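Local coordinates for HslVU complex proteolytic subunit, putative (Trypanosoma brucei brucei, PDB 4HNZ), which forms the proteolytic core of the mitochondrial HslVU protease, hydrolysing proteins that its partner ATPase HslU has unfolded and fed into it, at residues 1-13 and 118-131. Numbering follows the deposited sequence.
Sequences TTILSVRKGDTVV and DGIVAIGSGGTFAK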
loop_
_atom_site.group_PDB
_atom_site.type_symbol
_atom_site.label_atom_id
_atom_site.label_comp_id
_atom_site.label_asym_id
_atom_site.label_seq_id
_atom_site.Cartn_x
_atom_site.Cartn_y
_atom_site.Cartn_z
ATOM N N THR A 1 -5.268 20.360 -19.070
ATOM C CA THR A 1 -5.807 21.723 -19.210
ATOM C C THR A 1 -4.697 22.714 -19.084
ATOM O O THR A 1 -3.748 22.498 -18.334
ATOM C CB THR A 1 -6.899 21.967 -18.150
ATOM O OG1 THR A 1 -7.993 21.117 -18.463
ATOM C CG2 THR A 1 -7.392 23.405 -18.182
ATOM N N THR A 2 -4.811 23.755 -19.895
ATOM C CA THR A 2 -3.947 24.922 -19.833
ATOM C C THR A 2 -4.821 26.157 -19.877
ATOM O O THR A 2 -5.561 26.356 -20.830
ATOM C CB THR A 2 -2.984 24.957 -21.011
ATOM O OG1 THR A 2 -2.262 23.707 -21.090
ATOM C CG2 THR A 2 -2.016 26.069 -20.852
ATOM N N ILE A 3 -4.810 26.928 -18.780
ATOM C CA ILE A 3 -5.386 28.209 -18.726
ATOM C C ILE A 3 -4.241 29.172 -18.466
ATOM O O ILE A 3 -3.469 28.984 -17.520
ATOM C CB ILE A 3 -6.395 28.380 -17.569
ATOM C CG1 ILE A 3 -7.354 27.222 -17.447
ATOM C CG2 ILE A 3 -7.184 29.672 -17.720
ATOM C CD1 ILE A 3 -8.261 27.069 -18.606
ATOM N N LEU A 4 -4.167 30.239 -19.261
ATOM C CA LEU A 4 -3.074 31.185 -19.190
ATOM C C LEU A 4 -3.605 32.580 -19.278
ATOM O O LEU A 4 -4.457 32.905 -20.132
ATOM C CB LEU A 4 -2.126 30.937 -20.329
ATOM C CG LEU A 4 -1.062 31.989 -20.512
ATOM C CD1 LEU A 4 -0.084 31.947 -19.363
ATOM C CD2 LEU A 4 -0.297 31.812 -21.814
ATOM N N SER A 5 -3.109 33.442 -18.408
ATOM C CA SER A 5 -3.430 34.874 -18.452
ATOM C C SER A 5 -2.131 35.664 -18.561
ATOM O O SER A 5 -1.194 35.426 -17.818
ATOM C CB SER A 5 -4.155 35.292 -17.168
ATOM O OG SER A 5 -4.414 36.693 -17.159
ATOM N N VAL A 6 -2.091 36.631 -19.471
ATOM C CA VAL A 6 -0.974 37.544 -19.603
ATOM C C VAL A 6 -1.462 39.004 -19.622
ATOM O O VAL A 6 -2.346 39.339 -20.390
ATOM C CB VAL A 6 -0.261 37.320 -20.944
ATOM C CG1 VAL A 6 0.926 38.229 -21.075
ATOM C CG2 VAL A 6 0.154 35.852 -21.083
ATOM N N ARG A 7 -0.910 39.819 -18.746
ATOM C CA ARG A 7 -1.176 41.218 -18.711
ATOM C C ARG A 7 0.094 41.902 -19.192
ATOM O O ARG A 7 1.148 41.724 -18.604
ATOM C CB ARG A 7 -1.525 41.670 -17.272
ATOM C CG ARG A 7 -1.739 43.170 -17.108
ATOM C CD ARG A 7 -2.195 43.563 -15.680
ATOM N NE ARG A 7 -3.603 43.223 -15.462
ATOM C CZ ARG A 7 -4.047 42.126 -14.840
ATOM N NH1 ARG A 7 -3.193 41.247 -14.314
ATOM N NH2 ARG A 7 -5.370 41.880 -14.747
ATOM N N LYS A 8 -0.027 42.702 -20.232
ATOM C CA LYS A 8 1.054 43.572 -20.654
ATOM C C LYS A 8 0.496 44.910 -21.173
ATOM O O LYS A 8 -0.354 44.934 -22.065
ATOM C CB LYS A 8 1.910 42.925 -21.746
ATOM C CG LYS A 8 3.093 43.783 -22.208
ATOM C CD LYS A 8 3.878 43.074 -23.295
ATOM C CE LYS A 8 5.188 43.756 -23.657
ATOM N NZ LYS A 8 6.121 42.810 -24.386
ATOM N N GLY A 9 1.028 46.020 -20.630
ATOM C CA GLY A 9 0.487 47.344 -20.899
ATOM C C GLY A 9 -0.939 47.384 -20.383
ATOM O O GLY A 9 -1.248 46.898 -19.280
ATOM N N ASP A 10 -1.835 47.926 -21.195
ATOM C CA ASP A 10 -3.234 48.081 -20.772
ATOM C C ASP A 10 -4.146 46.941 -21.241
ATOM O O ASP A 10 -5.377 47.102 -21.213
ATOM C CB ASP A 10 -3.781 49.436 -21.234
ATOM C CG ASP A 10 -3.112 50.589 -20.524
ATOM O OD1 ASP A 10 -2.892 50.470 -19.293
ATOM O OD2 ASP A 10 -2.779 51.583 -21.202
ATOM N N THR A 11 -3.549 45.789 -21.601
ATOM C CA THR A 11 -4.310 44.663 -22.078
ATOM C C THR A 11 -4.034 43.483 -21.190
ATOM O O THR A 11 -2.908 43.238 -20.795
ATOM C CB THR A 11 -3.948 44.316 -23.520
ATOM O OG1 THR A 11 -4.179 45.453 -24.356
ATOM C CG2 THR A 11 -4.804 43.185 -24.020
ATOM N N VAL A 12 -5.090 42.757 -20.848
ATOM C CA VAL A 12 -4.930 41.440 -20.246
ATOM C C VAL A 12 -5.706 40.427 -21.103
ATOM O O VAL A 12 -6.837 40.696 -21.535
ATOM C CB VAL A 12 -5.362 41.408 -18.749
ATOM C CG1 VAL A 12 -6.845 41.711 -18.575
ATOM C CG2 VAL A 12 -5.034 40.084 -18.131
ATOM N N VAL A 13 -5.101 39.284 -21.349
ATOM C CA VAL A 13 -5.792 38.248 -22.078
ATOM C C VAL A 13 -5.850 37.004 -21.211
ATOM O O VAL A 13 -5.048 36.820 -20.299
ATOM C CB VAL A 13 -5.127 37.937 -23.441
ATOM C CG1 VAL A 13 -5.005 39.199 -24.302
ATOM C CG2 VAL A 13 -3.754 37.322 -23.235
ATOM N N ASP A 118 5.638 40.580 -13.955
ATOM C CA ASP A 118 5.449 40.211 -15.331
ATOM C C ASP A 118 3.984 39.989 -15.763
ATOM O O ASP A 118 3.742 39.767 -16.930
ATOM C CB ASP A 118 6.306 38.983 -15.659
ATOM C CG ASP A 118 5.869 37.737 -14.896
ATOM O OD1 ASP A 118 4.680 37.642 -14.447
ATOM O OD2 ASP A 118 6.731 36.850 -14.710
ATOM N N GLY A 119 3.027 40.020 -14.845
ATOM C CA GLY A 119 1.616 39.894 -15.215
ATOM C C GLY A 119 1.133 38.519 -15.645
ATOM O O GLY A 119 0.045 38.379 -16.191
ATOM N N ILE A 120 1.884 37.477 -15.343
ATOM C CA ILE A 120 1.548 36.139 -15.849
ATOM C C ILE A 120 1.075 35.188 -14.752
ATOM O O ILE A 120 1.722 35.026 -13.727
ATOM C CB ILE A 120 2.778 35.505 -16.552
ATOM C CG1 ILE A 120 3.145 36.312 -17.761
ATOM C CG2 ILE A 120 2.521 34.037 -16.943
ATOM C CD1 ILE A 120 4.544 36.002 -18.251
ATOM N N VAL A 121 -0.030 34.517 -15.032
ATOM C CA VAL A 121 -0.618 33.517 -14.161
ATOM C C VAL A 121 -1.132 32.376 -15.004
ATOM O O VAL A 121 -1.617 32.594 -16.091
ATOM C CB VAL A 121 -1.869 34.097 -13.435
ATOM C CG1 VAL A 121 -2.546 33.050 -12.569
ATOM C CG2 VAL A 121 -1.466 35.250 -12.540
ATOM N N ALA A 122 -1.031 31.161 -14.497
ATOM C CA ALA A 122 -1.474 29.999 -15.258
ATOM C C ALA A 122 -1.774 28.818 -14.359
ATOM O O ALA A 122 -1.122 28.633 -13.337
ATOM C CB ALA A 122 -0.398 29.594 -16.261
ATOM N N ILE A 123 -2.721 27.997 -14.800
ATOM C CA ILE A 123 -3.105 26.783 -14.109
ATOM C C ILE A 123 -3.299 25.613 -15.092
ATOM O O ILE A 123 -3.288 25.791 -16.307
ATOM C CB ILE A 123 -4.407 26.945 -13.315
ATOM C CG1 ILE A 123 -5.549 27.458 -14.189
ATOM C CG2 ILE A 123 -4.171 27.900 -12.163
ATOM C CD1 ILE A 123 -6.911 27.479 -13.529
ATOM N N GLY A 124 -3.492 24.411 -14.505
ATOM C CA GLY A 124 -3.729 23.182 -15.242
ATOM C C GLY A 124 -2.450 22.384 -15.393
ATOM O O GLY A 124 -1.388 22.882 -15.160
ATOM N N SER A 125 -2.575 21.149 -15.838
ATOM C CA SER A 125 -1.445 20.324 -16.177
ATOM C C SER A 125 -0.489 21.025 -17.107
ATOM O O SER A 125 0.693 20.745 -17.095
ATOM C CB SER A 125 -1.954 19.023 -16.853
ATOM O OG SER A 125 -2.888 19.326 -17.901
ATOM N N GLY A 126 -0.972 21.896 -17.986
ATOM C CA GLY A 126 -0.054 22.582 -18.912
ATOM C C GLY A 126 0.389 23.984 -18.497
ATOM O O GLY A 126 1.247 24.598 -19.159
ATOM N N GLY A 127 -0.157 24.466 -17.401
ATOM C CA GLY A 127 -0.013 25.858 -17.010
ATOM C C GLY A 127 1.382 26.324 -16.768
ATOM O O GLY A 127 1.763 27.401 -17.170
ATOM N N THR A 128 2.182 25.486 -16.154
ATOM C CA THR A 128 3.529 25.867 -15.876
ATOM C C THR A 128 4.372 25.967 -17.155
ATOM O O THR A 128 5.267 26.807 -17.222
ATOM C CB THR A 128 4.170 24.915 -14.853
ATOM O OG1 THR A 128 3.338 24.913 -13.665
ATOM C CG2 THR A 128 5.537 25.464 -14.385
ATOM N N PHE A 129 4.142 25.088 -18.130
ATOM C CA PHE A 129 4.865 25.209 -19.388
ATOM C C PHE A 129 4.523 26.540 -20.035
ATOM O O PHE A 129 5.376 27.222 -20.576
ATOM C CB PHE A 129 4.530 24.025 -20.321
ATOM C CG PHE A 129 4.584 22.714 -19.632
ATOM C CD1 PHE A 129 5.630 22.408 -18.798
ATOM C CD2 PHE A 129 3.629 21.738 -19.869
ATOM C CE1 PHE A 129 5.693 21.167 -18.136
ATOM C CE2 PHE A 129 3.694 20.499 -19.243
ATOM C CZ PHE A 129 4.731 20.209 -18.355
ATOM N N ALA A 130 3.245 26.922 -19.939
ATOM C CA ALA A 130 2.767 28.114 -20.587
ATOM C C ALA A 130 3.403 29.318 -19.952
ATOM O O ALA A 130 3.804 30.282 -20.599
ATOM C CB ALA A 130 1.255 28.173 -20.476
ATOM N N LYS A 131 3.450 29.280 -18.667
ATOM C CA LYS A 131 4.032 30.353 -17.888
ATOM C C LYS A 131 5.503 30.525 -18.185
ATOM O O LYS A 131 5.967 31.635 -18.431
ATOM C CB LYS A 131 3.848 30.018 -16.460
ATOM C CG LYS A 131 4.589 30.931 -15.582
ATOM C CD LYS A 131 4.521 30.445 -14.154
ATOM C CE LYS A 131 3.482 31.214 -13.352
ATOM N NZ LYS A 131 3.661 30.885 -11.892
HETATM O O HOH W 1 -2.471 38.247 -15.866
#
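With chi1 near +49°, Ser125 holds OG between its own backbone N and carbonyl carbon, turned to the chain terminus, where Thr1 N donates to it at 2.8 Å; Asp160 is a second partner of this hydroxyl. Thr1 is probably the nucleophile, as in other N-terminal threonine proteases; its OG1 is hydrogen-bonded to Lys34, and its carbonyl O accepts an almost straight bond from Gly126 N (2.9 Å). Antiparallel pairing of strands 3-8 and 120-123 carries on from there: Ile3 and Ile123 exchange two backbone bonds, as do Ser5 and Val121, and Arg7 N reaches Gly119 O from above the carbonyl plane. Ile3 and Ile123 run side by side on one face, Ile3 CB 3.6 Å from Ile123 CG1. On the other, Leu4, its CG anti to the backbone N (chi1 170°), lays CD1 against Ala122 CB (3.9 Å) and Ala130 CB (4.2 Å), while Thr2 CG2 meets the same Ala130 methyl. The strands belong to one of the two stacked sheets of the Ntn-hydrolase αββα sandwich: Ile123, Val121 and Ser5 face strands 93-98 and 103-107 of the second sheet, whereas Thr2 and Leu4 meet helix 145-159, on which Ala130, from helix 127-137, also packs.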